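3-dehydroquinate dehydratase (Enterococcus faecalis, PDB 4PH6) catalyses the cis-dehydration of 3-dehydroquinate to 3-dehydroshikimate through an imine intermediate, the third step of the chorismate pathway. Local coordinates at residues 7-12 and 112-117; 19-24 and 240-245; 155-160 and 174-179; 192-197 and 201-206; 215-220 and 246-251. One frame throughout, in Å; residues are numbered along the deposited sequence.

Contact 1 of 5, residues 7-12 and 112-117; sequences VIVKNV and ALDLLD
The carboxylate of D114 is the flat group here, and K10 approaches its two oxygens from the syn side of OD2, tilted out of the plane. NZ of K10 lies 3.2 Å from OD2 of D114 and 22° out of the carboxylate plane; its second, weak bond runs to OD1 of D114 at 3.5 Å. This lopsided fork is a salt bridge, reached because the lysine chain is extended beyond CG and crosses the aspartate at about a right angle. OD2 has a further donor, the backbone N of L80 on the neighbouring barrel strand.

Next to the charged pair, nearer the barrel strand, the contact is apolar. V9 has chi1 43° for CG1, which puts CG2 anti to the backbone nitrogen; CG2 rests 3.8 Å from CB of D114 and 4.5 Å from CD1 of L115, whose leucine branch reaches over from the first residue of strand 115-119. A compact valine suits this buried place, while a long lysine can span the gap nearer the solvent.

V9 to V12 form a type I' turn closing the hairpin of strands 7-9 and 12-14, with K10 and N11 both in the left-handed region. As in other type I dehydroquinases, this hairpin covers the N-terminal end of the barrel. With one oxygen bound by both an ammonium group and a backbone N-H, D114 is probably kept ionised and fixed in orientation.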
# COMPACT_ATOMS: atom_id res chain seq x y z
N VAL A 7 2.24 -6.43 -23.28
CA VAL A 7 1.28 -7.18 -24.07
C VAL A 7 0.13 -6.28 -24.48
O VAL A 7 -0.59 -5.76 -23.62
CB VAL A 7 0.76 -8.41 -23.30
CG1 VAL A 7 -0.42 -9.05 -24.02
CG2 VAL A 7 1.90 -9.42 -23.07
N ILE A 8 -0.03 -6.07 -25.78
CA ILE A 8 -1.04 -5.14 -26.26
C ILE A 8 -2.22 -5.88 -26.86
O ILE A 8 -2.08 -6.64 -27.80
CB ILE A 8 -0.42 -4.15 -27.27
CG1 ILE A 8 0.80 -3.47 -26.65
CG2 ILE A 8 -1.44 -3.10 -27.73
CD1 ILE A 8 1.47 -2.45 -27.55
N VAL A 9 -3.40 -5.66 -26.28
CA VAL A 9 -4.64 -6.27 -26.75
C VAL A 9 -5.79 -5.25 -26.83
O VAL A 9 -6.19 -4.66 -25.81
CB VAL A 9 -5.04 -7.48 -25.85
CG1 VAL A 9 -4.85 -7.15 -24.40
CG2 VAL A 9 -6.48 -7.89 -26.11
N LYS A 10 -6.30 -5.06 -28.05
CA LYS A 10 -7.34 -4.07 -28.34
C LYS A 10 -6.98 -2.70 -27.75
O LYS A 10 -7.75 -2.09 -27.02
CB LYS A 10 -8.70 -4.53 -27.82
CG LYS A 10 -9.23 -5.73 -28.59
CD LYS A 10 -10.64 -6.18 -28.18
CE LYS A 10 -11.09 -7.31 -29.10
NZ LYS A 10 -12.28 -8.04 -28.61
N ASN A 11 -5.76 -2.27 -28.09
CA ASN A 11 -5.18 -1.00 -27.68
C ASN A 11 -4.88 -0.90 -26.19
O ASN A 11 -4.33 0.10 -25.74
CB ASN A 11 -6.09 0.16 -28.13
CG ASN A 11 -5.99 0.42 -29.63
OD1 ASN A 11 -5.29 -0.30 -30.36
ND2 ASN A 11 -6.71 1.44 -30.10
N VAL A 12 -5.21 -1.92 -25.41
CA VAL A 12 -4.88 -1.92 -23.99
C VAL A 12 -3.44 -2.42 -23.78
O VAL A 12 -3.12 -3.57 -24.07
CB VAL A 12 -5.85 -2.80 -23.15
CG1 VAL A 12 -5.37 -2.90 -21.68
CG2 VAL A 12 -7.26 -2.23 -23.20
N ALA A 112 -15.24 -16.99 -28.56
CA ALA A 112 -14.64 -15.67 -28.63
C ALA A 112 -13.88 -15.36 -27.34
O ALA A 112 -14.41 -15.55 -26.24
CB ALA A 112 -15.72 -14.61 -28.89
N LEU A 113 -12.64 -14.90 -27.48
CA LEU A 113 -11.79 -14.58 -26.33
C LEU A 113 -10.48 -13.95 -26.78
O LEU A 113 -10.01 -14.21 -27.87
CB LEU A 113 -11.52 -15.83 -25.49
CG LEU A 113 -10.78 -17.00 -26.14
CD1 LEU A 113 -9.59 -17.38 -25.31
CD2 LEU A 113 -11.67 -18.21 -26.35
N ASP A 114 -9.89 -13.12 -25.93
CA ASP A 114 -8.65 -12.44 -26.30
C ASP A 114 -7.47 -12.96 -25.49
O ASP A 114 -6.34 -12.97 -25.96
CB ASP A 114 -8.80 -10.94 -26.11
CG ASP A 114 -9.94 -10.38 -26.93
OD1 ASP A 114 -9.96 -10.62 -28.15
OD2 ASP A 114 -10.86 -9.76 -26.37
N LEU A 115 -7.76 -13.40 -24.27
CA LEU A 115 -6.77 -13.98 -23.38
C LEU A 115 -7.31 -15.26 -22.77
O LEU A 115 -8.50 -15.39 -22.49
CB LEU A 115 -6.38 -13.01 -22.26
CG LEU A 115 -5.90 -11.63 -22.68
CD1 LEU A 115 -7.05 -10.63 -22.61
CD2 LEU A 115 -4.75 -11.20 -21.81
N LEU A 116 -6.42 -16.23 -22.59
CA LEU A 116 -6.82 -17.51 -22.01
C LEU A 116 -6.02 -17.76 -20.75
O LEU A 116 -4.78 -17.70 -20.76
CB LEU A 116 -6.63 -18.66 -23.02
CG LEU A 116 -7.02 -20.09 -22.62
CD1 LEU A 116 -8.43 -20.16 -22.03
CD2 LEU A 116 -6.86 -21.06 -23.80
N ASP A 117 -6.74 -18.03 -19.67
CA ASP A 117 -6.16 -18.38 -18.39
C ASP A 117 -5.87 -19.90 -18.31
O ASP A 117 -6.77 -20.72 -18.48
CB ASP A 117 -7.10 -17.95 -17.25
CG ASP A 117 -6.57 -18.32 -15.87
OD1 ASP A 117 -6.53 -19.53 -15.56
OD2 ASP A 117 -6.24 -17.41 -15.07

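Contact 2 of 5, residues 19-24 and 240-245; sequences PKIVVP and LSVQVL
I21 and V23 meet V242 and L245 through aliphatic carbons, with CD1 of I21 also lying against the backbone O of V242. The tightest touch is CG2 of I21 against CG1 of V242, 3.5 Å apart and closer than ordinary van der Waals contact. The same I21 CG2 lies 4.1 Å from CD2 of L245, the two side chains sliding past each other in opposite directions. CG2 faces the helix because it stands anti to the backbone nitrogen, while CG1 takes the place beside that nitrogen (chi1 -54°) and carries CD1 to 4.1 Å from CB of L245. V23 meets V242 at about a right angle, its CB 3.9 Å from CG2 of V242.

In the next shell, the backbone N of I21 is bound by the carboxylate of D46, and C45 packs on both V23 and V242. S241 is the N-cap residue, and its O receives the N-H of L245 at 3.0 Å in the first turn; V242 and L245, three residues apart, fall on the same flank.

Beta-branched residues suit the strand, and their outward side chains here receive the last helix of the (beta/alpha)8 barrel, 242-251. Since no hydrogen bond crosses this buried surface, its cohesion comes from the hydrophobic effect and close fit.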
# COMPACT_ATOMS: atom_id res chain seq x y z
N PRO A 19 -1.43 -0.00 -13.86
CA PRO A 19 -2.04 -1.33 -13.89
C PRO A 19 -3.43 -1.30 -14.52
O PRO A 19 -4.26 -0.47 -14.13
CB PRO A 19 -2.14 -1.71 -12.41
CG PRO A 19 -1.09 -0.92 -11.74
CD PRO A 19 -0.97 0.36 -12.50
N LYS A 20 -3.68 -2.20 -15.45
CA LYS A 20 -4.96 -2.22 -16.13
C LYS A 20 -5.96 -2.93 -15.25
O LYS A 20 -5.62 -3.86 -14.52
CB LYS A 20 -4.83 -2.89 -17.50
CG LYS A 20 -3.77 -2.24 -18.39
CD LYS A 20 -4.02 -0.73 -18.52
CE LYS A 20 -3.01 -0.03 -19.43
NZ LYS A 20 -1.65 0.06 -18.85
N ILE A 21 -7.21 -2.46 -15.30
CA ILE A 21 -8.22 -2.97 -14.41
C ILE A 21 -9.09 -4.03 -15.06
O ILE A 21 -9.59 -3.85 -16.18
CB ILE A 21 -9.12 -1.84 -13.87
CG1 ILE A 21 -8.25 -0.74 -13.23
CG2 ILE A 21 -10.11 -2.37 -12.88
CD1 ILE A 21 -9.05 0.33 -12.50
N VAL A 22 -9.26 -5.13 -14.33
CA VAL A 22 -10.01 -6.30 -14.74
C VAL A 22 -11.23 -6.49 -13.86
O VAL A 22 -11.11 -6.61 -12.64
CB VAL A 22 -9.16 -7.60 -14.63
CG1 VAL A 22 -9.92 -8.79 -15.22
CG2 VAL A 22 -7.80 -7.41 -15.28
N VAL A 23 -12.41 -6.53 -14.47
CA VAL A 23 -13.61 -6.87 -13.71
C VAL A 23 -14.03 -8.28 -14.08
O VAL A 23 -14.10 -8.63 -15.27
CB VAL A 23 -14.77 -5.85 -13.95
CG1 VAL A 23 -15.15 -5.76 -15.43
CG2 VAL A 23 -15.99 -6.22 -13.12
N PRO A 24 -14.29 -9.12 -13.06
CA PRO A 24 -14.83 -10.48 -13.23
C PRO A 24 -16.37 -10.52 -13.34
O PRO A 24 -17.09 -9.80 -12.67
CB PRO A 24 -14.37 -11.20 -11.96
CG PRO A 24 -14.39 -10.11 -10.93
CD PRO A 24 -14.01 -8.83 -11.64
N LEU A 240 -11.98 -4.57 -3.62
CA LEU A 240 -12.16 -3.19 -4.02
C LEU A 240 -12.91 -3.04 -5.35
O LEU A 240 -12.57 -3.66 -6.36
CB LEU A 240 -10.81 -2.47 -4.10
CG LEU A 240 -10.13 -2.20 -2.75
CD1 LEU A 240 -8.88 -1.33 -2.92
CD2 LEU A 240 -11.09 -1.57 -1.75
N SER A 241 -13.95 -2.20 -5.35
CA SER A 241 -14.75 -1.99 -6.55
C SER A 241 -13.93 -1.29 -7.63
O SER A 241 -12.94 -0.62 -7.33
CB SER A 241 -16.00 -1.17 -6.24
OG SER A 241 -15.67 0.14 -5.84
N VAL A 242 -14.35 -1.44 -8.87
CA VAL A 242 -13.56 -0.96 -10.01
C VAL A 242 -13.40 0.57 -10.03
O VAL A 242 -12.35 1.08 -10.47
CB VAL A 242 -14.19 -1.46 -11.34
CG1 VAL A 242 -13.33 -1.08 -12.49
CG2 VAL A 242 -14.33 -2.98 -11.32
N GLN A 243 -14.40 1.31 -9.57
CA GLN A 243 -14.31 2.78 -9.51
C GLN A 243 -13.28 3.26 -8.48
O GLN A 243 -12.49 4.16 -8.75
CB GLN A 243 -15.68 3.41 -9.19
CG GLN A 243 -15.58 4.89 -8.78
CD GLN A 243 -16.91 5.47 -8.27
OE1 GLN A 243 -17.64 4.82 -7.51
NE2 GLN A 243 -17.20 6.70 -8.66
N VAL A 244 -13.32 2.67 -7.28
CA VAL A 244 -12.39 3.02 -6.21
C VAL A 244 -10.97 2.68 -6.65
O VAL A 244 -10.00 3.38 -6.32
CB VAL A 244 -12.73 2.28 -4.89
CG1 VAL A 244 -11.59 2.36 -3.90
CG2 VAL A 244 -14.02 2.80 -4.27
N LEU A 245 -10.87 1.60 -7.41
CA LEU A 245 -9.60 1.07 -7.84
C LEU A 245 -8.85 2.04 -8.75
O LEU A 245 -7.67 2.34 -8.53
CB LEU A 245 -9.82 -0.26 -8.55
CG LEU A 245 -8.73 -1.31 -8.45
CD1 LEU A 245 -8.18 -1.39 -7.01
CD2 LEU A 245 -9.30 -2.66 -8.90

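Contact 3 of 5, residues 155-160 and 174-179; sequences EEIVAR and IAVMPQ
I174 and I157 bear most of the contact, crossing at about a right angle. CG2 of I157 rests against both branches of I174, 3.8 Å from its CD1 and 3.9 Å from its CG2. The reach of I174 follows from its first torsion: CG1 lies anti to the backbone nitrogen (chi1 -171°), which carries CD1 out toward the helix. The other branch of I157 ends at CD1, 4.3 Å from CG1 of V176, two residues further along the strand and therefore on the same face. A branched isoleucine can thus serve two strand residues at once, and beta-branched partners are at home in the extended chain.

Helix 154-166 and strand 171-176 are successive parts of a beta-alpha-beta unit of the barrel, begun by strand 140-147. The short segments run nearly antiparallel, at 156°, with their axes 10.1 Å apart. A175, between the two strand contacts, turns its methyl to the other face, where it meets H146.

R160 adds its aliphatic stem, CD lying 4.2 Å from CD1 of I174. Its NE gives a 2.6 Å salt-bridge bond to OE1 of E156, one turn earlier; the acceptor lies at the guanidinium edge, in its plane, and uses its anti lone pair. NH1 of R160 goes on to N145, holding the charged group beside strand 140-147.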
# COMPACT_ATOMS: atom_id res chain seq x y z
N GLU A 155 11.04 -17.06 -2.53
CA GLU A 155 11.76 -17.74 -3.59
C GLU A 155 10.82 -18.63 -4.40
O GLU A 155 10.95 -18.73 -5.62
CB GLU A 155 12.91 -18.58 -3.03
CG GLU A 155 13.99 -17.74 -2.37
CD GLU A 155 13.63 -17.35 -0.94
OE1 GLU A 155 13.19 -18.24 -0.18
OE2 GLU A 155 13.75 -16.16 -0.57
N GLU A 156 9.87 -19.26 -3.73
CA GLU A 156 8.96 -20.17 -4.40
C GLU A 156 7.97 -19.41 -5.28
O GLU A 156 7.65 -19.85 -6.37
CB GLU A 156 8.23 -21.04 -3.37
CG GLU A 156 7.15 -21.94 -3.94
CD GLU A 156 7.66 -22.91 -4.99
OE1 GLU A 156 6.84 -23.33 -5.84
OE2 GLU A 156 8.87 -23.25 -4.97
N ILE A 157 7.51 -18.25 -4.82
CA ILE A 157 6.66 -17.37 -5.63
C ILE A 157 7.42 -16.93 -6.88
O ILE A 157 6.88 -16.96 -7.99
CB ILE A 157 6.18 -16.15 -4.82
CG1 ILE A 157 5.45 -16.60 -3.55
CG2 ILE A 157 5.29 -15.24 -5.68
CD1 ILE A 157 5.01 -15.50 -2.60
N VAL A 158 8.67 -16.53 -6.69
CA VAL A 158 9.53 -16.12 -7.79
C VAL A 158 9.79 -17.29 -8.75
O VAL A 158 9.77 -17.13 -9.96
CB VAL A 158 10.89 -15.56 -7.27
CG1 VAL A 158 11.89 -15.40 -8.40
CG2 VAL A 158 10.68 -14.22 -6.55
N ALA A 159 10.02 -18.48 -8.19
CA ALA A 159 10.29 -19.65 -9.00
C ALA A 159 9.06 -20.01 -9.83
O ALA A 159 9.19 -20.38 -10.99
CB ALA A 159 10.72 -20.84 -8.13
N ARG A 160 7.88 -19.88 -9.23
CA ARG A 160 6.66 -20.20 -9.95
C ARG A 160 6.42 -19.19 -11.07
O ARG A 160 6.05 -19.57 -12.17
CB ARG A 160 5.46 -20.26 -9.01
CG ARG A 160 5.52 -21.45 -8.07
CD ARG A 160 4.26 -21.59 -7.26
NE ARG A 160 4.40 -22.58 -6.19
CZ ARG A 160 3.45 -22.88 -5.31
NH1 ARG A 160 2.27 -22.28 -5.36
NH2 ARG A 160 3.69 -23.78 -4.36
N ILE A 174 0.11 -14.82 -10.24
CA ILE A 174 0.06 -15.62 -9.04
C ILE A 174 -0.72 -14.89 -7.95
O ILE A 174 -0.55 -13.70 -7.75
CB ILE A 174 1.48 -15.99 -8.51
CG1 ILE A 174 1.38 -17.01 -7.37
CG2 ILE A 174 2.26 -14.77 -8.03
CD1 ILE A 174 2.70 -17.69 -7.03
N ALA A 175 -1.59 -15.62 -7.27
CA ALA A 175 -2.31 -15.08 -6.14
C ALA A 175 -2.01 -15.95 -4.93
O ALA A 175 -2.03 -17.18 -5.02
CB ALA A 175 -3.82 -15.00 -6.42
N VAL A 176 -1.70 -15.31 -3.81
CA VAL A 176 -1.41 -16.05 -2.59
C VAL A 176 -2.23 -15.51 -1.43
O VAL A 176 -2.68 -14.38 -1.45
CB VAL A 176 0.07 -15.99 -2.24
CG1 VAL A 176 0.91 -16.61 -3.37
CG2 VAL A 176 0.49 -14.54 -1.96
N MET A 177 -2.45 -16.34 -0.42
CA MET A 177 -3.26 -15.94 0.71
C MET A 177 -2.37 -15.64 1.91
O MET A 177 -1.70 -16.54 2.42
CB MET A 177 -4.26 -17.03 1.06
CG MET A 177 -5.13 -16.70 2.27
SD MET A 177 -6.25 -15.32 1.92
CE MET A 177 -7.59 -16.12 1.04
N PRO A 178 -2.34 -14.38 2.36
CA PRO A 178 -1.58 -14.04 3.57
C PRO A 178 -2.22 -14.57 4.84
O PRO A 178 -3.44 -14.63 4.92
CB PRO A 178 -1.60 -12.51 3.58
CG PRO A 178 -2.90 -12.18 2.92
CD PRO A 178 -3.00 -13.20 1.79
N GLN A 179 -1.41 -14.93 5.83
CA GLN A 179 -1.94 -15.25 7.14
C GLN A 179 -1.56 -14.18 8.18
O GLN A 179 -2.16 -14.10 9.25
CB GLN A 179 -1.47 -16.63 7.57
CG GLN A 179 -2.09 -17.76 6.76
CD GLN A 179 -1.49 -19.11 7.09
OE1 GLN A 179 -0.30 -19.32 6.90
NE2 GLN A 179 -2.32 -20.03 7.59

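Contact 4 of 5, residues 192-197 and 201-206; sequences NEMYTH and VPIVTM
The apolar part centres on I203, whose CD1 lies 3.9 Å from CG of M194 and 4.0 Å from CB of Y195. Placing CG1 between the backbone nitrogen and carbonyl carbon (chi1 65°) sends CD1 to the helix, while CG2 approaches CG of M194 from the other branch at 4.2 Å. M194 bends at chi2, and it also packs on L161 and R162 of helix 154-166, so a flexible thioether fits a place shared by two helices. Y195 meets I203 with CB, at the root of its side chain; its ring is on the exposed side.

The polar bonds stay within the helix or lead elsewhere. O of N192 accepts from both N and OG1 of T196, at 2.9 Å and 3.0 Å. N192 ND2 bonds to T182 of the second subunit, placing this helix at the dimer interface.

Helix 181-197 thus folds back on strand 203-207, its successor in a beta-alpha-beta unit of the barrel. One methyl, CD1 of I203, is lodged against the stems of both M194 and Y195, while polar groups such as T196 OG1 and N192 ND2 find their partners away from the strand.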
# COMPACT_ATOMS: atom_id res chain seq x y z
N ASN A 192 8.46 -7.64 -6.66
CA ASN A 192 9.52 -6.70 -7.01
C ASN A 192 10.77 -7.40 -7.58
O ASN A 192 11.28 -7.00 -8.62
CB ASN A 192 9.92 -5.83 -5.81
CG ASN A 192 10.93 -4.73 -6.18
OD1 ASN A 192 10.63 -3.83 -6.97
ND2 ASN A 192 12.13 -4.80 -5.61
N GLU A 193 11.26 -8.43 -6.89
CA GLU A 193 12.40 -9.21 -7.37
C GLU A 193 12.17 -9.81 -8.77
O GLU A 193 13.01 -9.65 -9.66
CB GLU A 193 12.73 -10.33 -6.39
CG GLU A 193 13.80 -11.30 -6.91
CD GLU A 193 14.10 -12.41 -5.93
OE1 GLU A 193 13.53 -12.39 -4.81
OE2 GLU A 193 14.91 -13.31 -6.26
N MET A 194 11.04 -10.49 -8.96
CA MET A 194 10.71 -11.06 -10.27
C MET A 194 10.74 -10.01 -11.36
O MET A 194 11.38 -10.19 -12.41
CB MET A 194 9.32 -11.72 -10.25
CG MET A 194 8.89 -12.29 -11.60
SD MET A 194 9.90 -13.72 -12.10
CE MET A 194 9.45 -13.87 -13.82
N TYR A 195 10.06 -8.90 -11.12
CA TYR A 195 9.92 -7.84 -12.10
C TYR A 195 11.26 -7.19 -12.44
O TYR A 195 11.53 -6.88 -13.60
CB TYR A 195 8.95 -6.78 -11.58
CG TYR A 195 8.78 -5.58 -12.50
CD1 TYR A 195 7.86 -5.60 -13.54
CD2 TYR A 195 9.54 -4.44 -12.31
CE1 TYR A 195 7.70 -4.51 -14.36
CE2 TYR A 195 9.40 -3.34 -13.14
CZ TYR A 195 8.47 -3.38 -14.16
OH TYR A 195 8.33 -2.28 -14.97
N THR A 196 12.10 -6.97 -11.44
CA THR A 196 13.33 -6.24 -11.70
C THR A 196 14.39 -7.15 -12.34
O THR A 196 15.19 -6.70 -13.16
CB THR A 196 13.89 -5.58 -10.41
OG1 THR A 196 14.18 -6.57 -9.43
CG2 THR A 196 12.88 -4.59 -9.83
N HIS A 197 14.38 -8.44 -11.99
CA HIS A 197 15.51 -9.30 -12.32
C HIS A 197 15.28 -10.42 -13.35
O HIS A 197 16.23 -10.85 -13.99
CB HIS A 197 16.04 -9.90 -11.02
CG HIS A 197 16.77 -8.92 -10.16
ND1 HIS A 197 16.32 -8.54 -8.91
CD2 HIS A 197 17.91 -8.22 -10.37
CE1 HIS A 197 17.16 -7.66 -8.39
NE2 HIS A 197 18.13 -7.45 -9.26
N VAL A 201 8.32 -10.61 -19.70
CA VAL A 201 6.89 -10.46 -20.00
C VAL A 201 6.19 -9.88 -18.76
O VAL A 201 6.74 -9.93 -17.66
CB VAL A 201 6.24 -11.80 -20.40
CG1 VAL A 201 6.90 -12.37 -21.66
CG2 VAL A 201 6.27 -12.78 -19.25
N PRO A 202 4.99 -9.31 -18.94
CA PRO A 202 4.25 -8.76 -17.81
C PRO A 202 3.90 -9.81 -16.76
O PRO A 202 3.64 -10.97 -17.10
CB PRO A 202 2.97 -8.21 -18.47
CG PRO A 202 3.38 -7.88 -19.83
CD PRO A 202 4.33 -8.98 -20.22
N ILE A 203 3.90 -9.41 -15.50
CA ILE A 203 3.51 -10.29 -14.42
C ILE A 203 2.38 -9.66 -13.64
O ILE A 203 2.19 -8.44 -13.65
CB ILE A 203 4.67 -10.61 -13.47
CG1 ILE A 203 5.13 -9.35 -12.75
CG2 ILE A 203 5.82 -11.27 -14.23
CD1 ILE A 203 6.07 -9.61 -11.61
N VAL A 204 1.61 -10.52 -12.98
CA VAL A 204 0.43 -10.13 -12.23
C VAL A 204 0.45 -10.85 -10.90
O VAL A 204 0.50 -12.08 -10.85
CB VAL A 204 -0.86 -10.49 -12.97
CG1 VAL A 204 -2.10 -10.12 -12.13
CG2 VAL A 204 -0.89 -9.82 -14.35
N THR A 205 0.43 -10.09 -9.82
CA THR A 205 0.46 -10.71 -8.50
C THR A 205 -0.55 -10.07 -7.59
O THR A 205 -0.94 -8.91 -7.79
CB THR A 205 1.82 -10.59 -7.83
OG1 THR A 205 2.03 -9.22 -7.46
CG2 THR A 205 2.96 -11.07 -8.77
N MET A 206 -0.96 -10.82 -6.58
CA MET A 206 -1.78 -10.24 -5.54
C MET A 206 -1.74 -11.08 -4.28
O MET A 206 -1.61 -12.31 -4.33
CB MET A 206 -3.22 -10.03 -6.01
CG MET A 206 -4.01 -11.30 -6.21
SD MET A 206 -4.75 -11.31 -7.85
CE MET A 206 -3.27 -11.50 -8.83

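Contact 5 of 5, residues 215-220 and 246-251; sequences SRVTGQ and RNYLKT
Packing is closest where L249 meets the backbone of V217: CD2 of L249 lies 3.5 Å from O of V217 and 3.8 Å from its CA. Alongside, CG1 of V217 touches CB of Y248 at 4.1 Å, the two side chains pointing the same way. V217 brings CG1 there by setting it anti to the carbonyl carbon (chi1 -54°). A small valine suits this buried place, which F252 of the second subunit also reaches.

At the looser margin, Q220 does not touch the 246-251 segment directly. A water gives a 2.7 Å bond to O of L249 and a weak one to OE1 of Q220, which also accepts from N of Q254.

The contact joins the loop that follows strand 203-207 and leads into helix 219-222 to the final barrel helix at the dimer interface, where Y248 stacks on Y248 of the second subunit and its OH bonds to T251 there. This packing probably helps hold the backbone beside R216, whose O is also bound by OG1 of T227, while its guanidinium, predicted to bind 3-dehydroquinate, leads away from the helix.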
# COMPACT_ATOMS: atom_id res chain seq x y z
N SER A 215 -1.83 -4.83 -2.04
CA SER A 215 -1.19 -5.42 -3.22
C SER A 215 -2.02 -5.18 -4.47
O SER A 215 -1.56 -5.40 -5.58
CB SER A 215 -0.95 -6.92 -3.02
OG SER A 215 -2.16 -7.66 -3.05
N ARG A 216 -3.26 -4.73 -4.29
CA ARG A 216 -4.14 -4.54 -5.43
C ARG A 216 -4.05 -3.13 -5.99
O ARG A 216 -4.58 -2.87 -7.06
CB ARG A 216 -5.59 -4.85 -5.04
CG ARG A 216 -5.81 -6.27 -4.55
CD ARG A 216 -7.29 -6.59 -4.47
NE ARG A 216 -7.57 -7.94 -3.97
CZ ARG A 216 -7.62 -9.03 -4.72
NH1 ARG A 216 -7.38 -8.97 -6.03
NH2 ARG A 216 -7.90 -10.20 -4.16
N VAL A 217 -3.36 -2.22 -5.28
CA VAL A 217 -3.25 -0.85 -5.76
C VAL A 217 -1.81 -0.39 -5.97
O VAL A 217 -1.57 0.73 -6.45
CB VAL A 217 -3.95 0.12 -4.78
CG1 VAL A 217 -5.39 -0.33 -4.54
CG2 VAL A 217 -3.17 0.23 -3.46
N THR A 218 -0.85 -1.25 -5.63
CA THR A 218 0.57 -0.93 -5.71
C THR A 218 1.25 -1.48 -6.95
O THR A 218 2.48 -1.44 -7.03
CB THR A 218 1.34 -1.47 -4.48
OG1 THR A 218 1.10 -2.88 -4.30
CG2 THR A 218 0.92 -0.73 -3.24
N GLY A 219 0.47 -2.02 -7.89
CA GLY A 219 1.02 -2.65 -9.08
C GLY A 219 2.06 -1.81 -9.79
O GLY A 219 3.10 -2.33 -10.20
N GLN A 220 1.82 -0.52 -9.95
CA GLN A 220 2.79 0.31 -10.66
C GLN A 220 4.14 0.35 -9.93
O GLN A 220 5.20 0.31 -10.54
CB GLN A 220 2.27 1.73 -10.87
CG GLN A 220 3.16 2.52 -11.83
CD GLN A 220 2.82 4.00 -11.92
OE1 GLN A 220 2.28 4.58 -10.97
NE2 GLN A 220 3.14 4.61 -13.05
N ARG A 246 -9.54 2.53 -9.77
CA ARG A 246 -8.97 3.52 -10.67
C ARG A 246 -8.52 4.75 -9.88
O ARG A 246 -7.40 5.23 -10.08
CB ARG A 246 -9.97 3.92 -11.75
CG ARG A 246 -9.36 4.80 -12.82
CD ARG A 246 -8.56 3.99 -13.82
NE ARG A 246 -9.43 3.35 -14.80
CZ ARG A 246 -9.04 2.40 -15.64
NH1 ARG A 246 -7.79 1.97 -15.62
NH2 ARG A 246 -9.90 1.88 -16.50
N ASN A 247 -9.37 5.23 -8.99
CA ASN A 247 -9.05 6.41 -8.18
C ASN A 247 -7.82 6.15 -7.33
O ASN A 247 -6.93 6.98 -7.24
CB ASN A 247 -10.23 6.80 -7.28
CG ASN A 247 -11.29 7.61 -7.99
OD1 ASN A 247 -11.10 8.08 -9.12
ND2 ASN A 247 -12.42 7.80 -7.32
N TYR A 248 -7.78 4.97 -6.71
CA TYR A 248 -6.66 4.64 -5.84
C TYR A 248 -5.38 4.46 -6.63
O TYR A 248 -4.32 4.86 -6.17
CB TYR A 248 -6.97 3.38 -5.03
CG TYR A 248 -7.73 3.69 -3.75
CD1 TYR A 248 -7.36 3.11 -2.54
CD2 TYR A 248 -8.81 4.56 -3.75
CE1 TYR A 248 -8.05 3.39 -1.37
CE2 TYR A 248 -9.51 4.85 -2.59
CZ TYR A 248 -9.12 4.26 -1.40
OH TYR A 248 -9.81 4.53 -0.23
N LEU A 249 -5.47 3.90 -7.83
CA LEU A 249 -4.30 3.76 -8.68
C LEU A 249 -3.72 5.12 -9.05
O LEU A 249 -2.50 5.28 -9.12
CB LEU A 249 -4.64 2.99 -9.96
CG LEU A 249 -4.91 1.49 -9.80
CD1 LEU A 249 -5.24 0.88 -11.14
CD2 LEU A 249 -3.71 0.81 -9.17
N LYS A 250 -4.58 6.10 -9.29
CA LYS A 250 -4.10 7.42 -9.67
C LYS A 250 -3.42 8.08 -8.47
O LYS A 250 -2.38 8.71 -8.63
CB LYS A 250 -5.22 8.31 -10.22
CG LYS A 250 -5.55 9.53 -9.38
CD LYS A 250 -6.53 10.50 -10.03
CE LYS A 250 -6.62 11.81 -9.26
NZ LYS A 250 -7.17 11.62 -7.88
N THR A 251 -3.98 7.91 -7.27
CA THR A 251 -3.37 8.48 -6.07
C THR A 251 -1.95 7.93 -5.89
O THR A 251 -1.02 8.68 -5.61
CB THR A 251 -4.19 8.19 -4.80
OG1 THR A 251 -5.41 8.94 -4.82
CG2 THR A 251 -3.40 8.55 -3.53
O HOH W 1 -0.87 3.44 -10.14

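How the contacts relate
From the N terminus, contact 1 closes the first long loop, joining the hairpin at 7-12 to the start of strand 115-119. Contact 2 opens at 19-24, inside that loop, and closes only at 240-245, so the two cross; it brings the first barrel strand to the last helix. Contacts 3 and 4 are short successive closures nested inside contact 2, belonging to consecutive beta-alpha-beta units and linked by neighbouring strands 171-176 and 203-207. Contact 5 opens at 215-220, within contact 2, and ends beyond it at 246-251, crossing it; both use helix 242-251 and touch through P19 and I21. V7 against P202 joins contact 1 to contact 4.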